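PDB 2W87: esterase D from Cellvibrio japonicus, which probably hydrolyses feruloyl ester bonds in plant cell walls, and through the family 35 carbohydrate-binding module described here binds glucuronic acid-containing sugars with the help of calcium. Local coordinates for residues I57-N68 against L85-T96. Numbering follows the deposited sequence.
Sequences IRYANGGTANRN and LPTTGAWTTWQT. With GCU (alpha-D-glucopyranuronic acid), chain E.
Y59 and Q95 form an antiparallel hydrogen-bonded pair; Y59 N meets Q95 O at 2.8 Å, and Q95 N returns the bond to Y59 O. Beyond the strands, side chains and backbone lace the two loops together. N61 N donates to T88 OG1 at 2.9 Å, and T88 N donates to N61 O. The T88 hydroxyl, OG1, in turn donates to T93 O. L85 O is gripped from opposite faces of its plane by R67 N and N61 ND2. The N61 amide also bonds A65 O, and its OD1 takes G63 N in an Asx turn. This fixes the amide's rotation. Y59 OH holds two waters, which lead to T96 O and T87 O.

Packing fills in between. L85 CD2 sits over the centre of the Y59 ring, 3.7 Å from the centroid. The phenol OH reaches P86 CD. A60 CB lies over one face of the W94 six-membered ring. On the opposite face of the indole the R58 guanidinium lies nearly parallel, 15° between planes, centred over W94 CB. Its NH1 forms a salt bridge with the calcium ligand D124.

W91 rests one indole face on the backbone of G62, whose CA is 3.6 Å from the five-membered-ring centroid. The other face meets C4 of glucuronic acid. The extended R67 chain (chi2 -172°, chi3 -177°) carries its guanidinium edge-on to the sugar carboxylate. R67 NH1 donates to O6A and NH2 to O6B, both at 2.8 Å; E118 also pairs with NH2.

H22, stacked with W91, and N122 also hydrogen-bond the sugar. Strand 51-60 runs between edge strand 95-103 and strand 122-129 in a four-stranded antiparallel sheet, and the loops extend from its end to the sugar.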
loop_
_atom_site.group_PDB
_atom_site.type_symbol
_atom_site.label_atom_id
_atom_site.label_comp_id
_atom_site.label_asym_id
_atom_site.label_seq_id
_atom_site.Cartn_x
_atom_site.Cartn_y
_atom_site.Cartn_z
ATOM N N ILE A 57 6.283 1.336 -0.274
ATOM C CA ILE A 57 5.152 1.456 -1.190
ATOM C C ILE A 57 5.608 2.114 -2.466
ATOM O O ILE A 57 6.121 3.233 -2.429
ATOM C CB ILE A 57 4.065 2.344 -0.542
ATOM C CG1 ILE A 57 3.558 1.697 0.748
ATOM C CG2 ILE A 57 2.907 2.622 -1.519
ATOM C CD1 ILE A 57 2.665 2.629 1.549
ATOM N N ARG A 58 5.454 1.425 -3.590
ATOM C CA ARG A 58 5.823 1.980 -4.889
ATOM C C ARG A 58 4.569 2.555 -5.550
ATOM O O ARG A 58 3.529 1.893 -5.613
ATOM C CB ARG A 58 6.451 0.908 -5.770
ATOM C CG ARG A 58 7.100 1.467 -7.012
ATOM C CD ARG A 58 8.015 0.462 -7.653
ATOM N NE ARG A 58 8.765 1.035 -8.778
ATOM C CZ ARG A 58 8.402 0.942 -10.048
ATOM N NH1 ARG A 58 7.299 0.290 -10.397
ATOM N NH2 ARG A 58 9.157 1.509 -10.979
ATOM N N TYR A 59 4.660 3.785 -6.032
ATOM C CA TYR A 59 3.457 4.510 -6.447
ATOM C C TYR A 59 3.757 5.522 -7.548
ATOM O O TYR A 59 4.907 5.928 -7.742
ATOM C CB TYR A 59 2.817 5.224 -5.263
ATOM C CG TYR A 59 3.601 6.412 -4.792
ATOM C CD1 TYR A 59 3.279 7.710 -5.217
ATOM C CD2 TYR A 59 4.702 6.253 -3.973
ATOM C CE1 TYR A 59 4.048 8.810 -4.806
ATOM C CE2 TYR A 59 5.465 7.358 -3.556
ATOM C CZ TYR A 59 5.116 8.625 -3.973
ATOM O OH TYR A 59 5.889 9.720 -3.576
ATOM N N ALA A 60 2.699 5.944 -8.238
ATOM C CA ALA A 60 2.775 7.016 -9.227
ATOM C C ALA A 60 1.692 8.018 -8.900
ATOM O O ALA A 60 0.579 7.629 -8.625
ATOM C CB ALA A 60 2.563 6.470 -10.627
ATOM N N ASN A 61 2.014 9.300 -8.953
ATOM C CA ASN A 61 1.061 10.354 -8.662
ATOM C C ASN A 61 1.248 11.433 -9.713
ATOM O O ASN A 61 2.114 12.275 -9.571
ATOM C CB ASN A 61 1.287 10.910 -7.258
ATOM C CG ASN A 61 0.322 12.008 -6.891
ATOM O OD1 ASN A 61 -0.495 12.440 -7.708
ATOM N ND2 ASN A 61 0.415 12.479 -5.648
ATOM N N GLY A 62 0.434 11.377 -10.764
ATOM C CA GLY A 62 0.480 12.340 -11.868
ATOM C C GLY A 62 -0.460 13.512 -11.632
ATOM O O GLY A 62 -0.699 14.317 -12.535
ATOM N N GLY A 63 -1.010 13.599 -10.426
ATOM C CA GLY A 63 -1.868 14.716 -10.059
ATOM C C GLY A 63 -1.009 15.887 -9.661
ATOM O O GLY A 63 0.213 15.804 -9.741
ATOM N N THR A 64 -1.649 16.967 -9.224
ATOM C CA THR A 64 -0.960 18.209 -8.905
ATOM C C THR A 64 -0.659 18.415 -7.429
ATOM O O THR A 64 -0.001 19.406 -7.084
ATOM C CB THR A 64 -1.787 19.453 -9.353
ATOM N N ALA A 65 -1.125 17.507 -6.574
ATOM C CA ALA A 65 -1.032 17.656 -5.133
ATOM C C ALA A 65 -0.618 16.325 -4.495
ATOM O O ALA A 65 -0.787 15.258 -5.095
ATOM C CB ALA A 65 -2.380 18.121 -4.569
ATOM N N ASN A 66 -0.061 16.390 -3.292
ATOM C CA ASN A 66 0.113 15.184 -2.473
ATOM C C ASN A 66 -1.224 14.485 -2.349
ATOM O O ASN A 66 -2.272 15.136 -2.293
ATOM C CB ASN A 66 0.570 15.536 -1.063
ATOM C CG ASN A 66 2.067 15.724 -0.950
ATOM O OD1 ASN A 66 2.686 16.433 -1.745
ATOM N ND2 ASN A 66 2.650 15.113 0.078
ATOM N N ARG A 67 -1.165 13.155 -2.295
ATOM C CA ARG A 67 -2.321 12.332 -2.019
ATOM C C ARG A 67 -1.937 11.416 -0.843
ATOM O O ARG A 67 -1.864 10.180 -0.980
ATOM C CB ARG A 67 -2.662 11.541 -3.249
ATOM C CG ARG A 67 -3.163 12.370 -4.372
ATOM C CD ARG A 67 -3.644 11.478 -5.472
ATOM N NE ARG A 67 -4.090 12.240 -6.630
ATOM C CZ ARG A 67 -4.780 11.710 -7.635
ATOM N NH1 ARG A 67 -5.110 10.428 -7.623
ATOM N NH2 ARG A 67 -5.165 12.475 -8.653
ATOM N N ASN A 68 -1.671 12.031 0.306
ATOM C CA ASN A 68 -1.192 11.290 1.471
ATOM C C ASN A 68 -2.200 10.231 1.870
ATOM O O ASN A 68 -3.399 10.343 1.574
ATOM C CB ASN A 68 -0.935 12.217 2.649
ATOM C CG ASN A 68 0.246 13.109 2.440
ATOM O OD1 ASN A 68 0.915 13.067 1.400
ATOM N ND2 ASN A 68 0.534 13.930 3.438
ATOM N N LEU A 85 2.759 11.013 0.199
ATOM C CA LEU A 85 2.719 10.580 -1.195
ATOM C C LEU A 85 2.656 11.805 -2.131
ATOM O O LEU A 85 1.626 12.120 -2.717
ATOM C CB LEU A 85 1.523 9.651 -1.383
ATOM C CG LEU A 85 1.584 8.331 -0.583
ATOM C CD1 LEU A 85 0.229 7.569 -0.637
ATOM C CD2 LEU A 85 2.700 7.431 -1.070
ATOM N N PRO A 86 3.788 12.484 -2.294
ATOM C CA PRO A 86 3.877 13.646 -3.164
ATOM C C PRO A 86 3.748 13.310 -4.632
ATOM O O PRO A 86 3.780 12.153 -5.024
ATOM C CB PRO A 86 5.267 14.241 -2.827
ATOM C CG PRO A 86 6.037 13.089 -2.286
ATOM C CD PRO A 86 5.060 12.184 -1.619
ATOM N N THR A 87 3.564 14.326 -5.463
ATOM C CA THR A 87 3.487 14.073 -6.892
ATOM C C THR A 87 4.784 13.428 -7.379
ATOM O O THR A 87 5.859 13.683 -6.829
ATOM C CB THR A 87 3.216 15.349 -7.677
ATOM O OG1 THR A 87 3.266 15.042 -9.074
ATOM C CG2 THR A 87 4.241 16.423 -7.338
ATOM N N THR A 88 4.673 12.574 -8.397
ATOM C CA THR A 88 5.842 11.978 -9.059
ATOM C C THR A 88 6.107 12.621 -10.417
ATOM O O THR A 88 7.116 12.315 -11.060
ATOM C CB THR A 88 5.658 10.471 -9.277
ATOM O OG1 THR A 88 4.524 10.249 -10.125
ATOM C CG2 THR A 88 5.446 9.757 -7.944
ATOM N N GLY A 89 5.192 13.484 -10.859
ATOM C CA GLY A 89 5.353 14.224 -12.106
ATOM C C GLY A 89 4.643 13.648 -13.322
ATOM O O GLY A 89 4.533 14.323 -14.350
ATOM N N ALA A 90 4.171 12.403 -13.232
ATOM C CA ALA A 90 3.473 11.751 -14.316
ATOM C C ALA A 90 2.931 10.420 -13.817
ATOM O O ALA A 90 3.485 9.847 -12.896
ATOM C CB ALA A 90 4.428 11.508 -15.492
ATOM N N TRP A 91 1.879 9.916 -14.458
ATOM C CA TRP A 91 1.343 8.606 -14.094
ATOM C C TRP A 91 2.268 7.456 -14.505
ATOM O O TRP A 91 2.070 6.298 -14.118
ATOM C CB TRP A 91 -0.065 8.396 -14.676
ATOM C CG TRP A 91 -1.042 9.345 -14.119
ATOM C CD1 TRP A 91 -1.640 10.401 -14.758
ATOM C CD2 TRP A 91 -1.520 9.378 -12.763
ATOM N NE1 TRP A 91 -2.470 11.061 -13.896
ATOM C CE2 TRP A 91 -2.422 10.458 -12.666
ATOM C CE3 TRP A 91 -1.295 8.589 -11.638
ATOM C CZ2 TRP A 91 -3.079 10.782 -11.476
ATOM C CZ3 TRP A 91 -1.954 8.913 -10.444
ATOM C CH2 TRP A 91 -2.839 9.989 -10.371
ATOM N N THR A 92 3.281 7.781 -15.305
ATOM C CA THR A 92 4.263 6.805 -15.735
ATOM C C THR A 92 5.568 6.867 -14.944
ATOM O O THR A 92 6.472 6.095 -15.216
ATOM C CB THR A 92 4.567 7.022 -17.231
ATOM O OG1 THR A 92 4.799 8.412 -17.478
ATOM C CG2 THR A 92 3.367 6.567 -18.062
ATOM N N THR A 93 5.664 7.771 -13.974
ATOM C CA THR A 93 6.844 7.930 -13.123
ATOM C C THR A 93 6.492 7.395 -11.758
ATOM O O THR A 93 5.521 7.844 -11.133
ATOM C CB THR A 93 7.309 9.397 -13.003
ATOM O OG1 THR A 93 7.782 9.824 -14.284
ATOM C CG2 THR A 93 8.420 9.547 -11.939
ATOM N N TRP A 94 7.266 6.400 -11.337
ATOM C CA TRP A 94 7.041 5.702 -10.097
ATOM C C TRP A 94 8.112 6.058 -9.102
ATOM O O TRP A 94 9.296 6.180 -9.462
ATOM C CB TRP A 94 7.020 4.202 -10.336
ATOM C CG TRP A 94 5.992 3.804 -11.344
ATOM C CD1 TRP A 94 6.117 3.832 -12.699
ATOM C CD2 TRP A 94 4.644 3.378 -11.075
ATOM N NE1 TRP A 94 4.949 3.425 -13.291
ATOM C CE2 TRP A 94 4.026 3.147 -12.319
ATOM C CE3 TRP A 94 3.908 3.167 -9.907
ATOM C CZ2 TRP A 94 2.704 2.724 -12.434
ATOM C CZ3 TRP A 94 2.572 2.721 -10.021
ATOM C CH2 TRP A 94 1.995 2.514 -11.280
ATOM N N GLN A 95 7.719 6.201 -7.851
ATOM C CA GLN A 95 8.659 6.449 -6.761
ATOM C C GLN A 95 8.256 5.535 -5.586
ATOM O O GLN A 95 7.238 4.809 -5.648
ATOM C CB GLN A 95 8.624 7.925 -6.378
ATOM C CG GLN A 95 8.996 8.858 -7.476
ATOM C CD GLN A 95 10.405 8.706 -8.017
ATOM O OE1 GLN A 95 11.258 8.051 -7.423
ATOM N NE2 GLN A 95 10.654 9.320 -9.164
ATOM N N THR A 96 9.032 5.577 -4.515
ATOM C CA THR A 96 8.661 4.852 -3.325
ATOM C C THR A 96 8.487 5.769 -2.131
ATOM O O THR A 96 9.110 6.844 -2.019
ATOM C CB THR A 96 9.667 3.752 -2.953
ATOM O OG1 THR A 96 10.966 4.319 -2.749
ATOM C CG2 THR A 96 9.730 2.667 -4.043
HETATM C C1 GCU E . -6.299 9.421 -14.363
HETATM C C2 GCU E . -5.228 8.333 -14.432
HETATM C C3 GCU E . -5.537 7.260 -13.392
HETATM C C4 GCU E . -5.502 7.908 -12.023
HETATM C C5 GCU E . -6.522 9.058 -12.007
HETATM C C6 GCU E . -6.523 9.815 -10.686
HETATM O O1 GCU E . -7.547 8.780 -14.622
HETATM O O2 GCU E . -5.236 7.743 -15.721
HETATM O O3 GCU E . -4.588 6.193 -13.451
HETATM O O4 GCU E . -5.852 6.971 -10.972
HETATM O O5 GCU E . -6.211 10.002 -13.031
HETATM O O6A GCU E . -6.586 9.123 -9.659
HETATM O O6B GCU E . -6.472 11.069 -10.692
HETATM O O HOH W 1 7.972 9.257 -1.793
HETATM O O HOH W 2 7.106 11.523 -5.439
HETATM O O HOH W 3 3.375 16.992 -4.303
#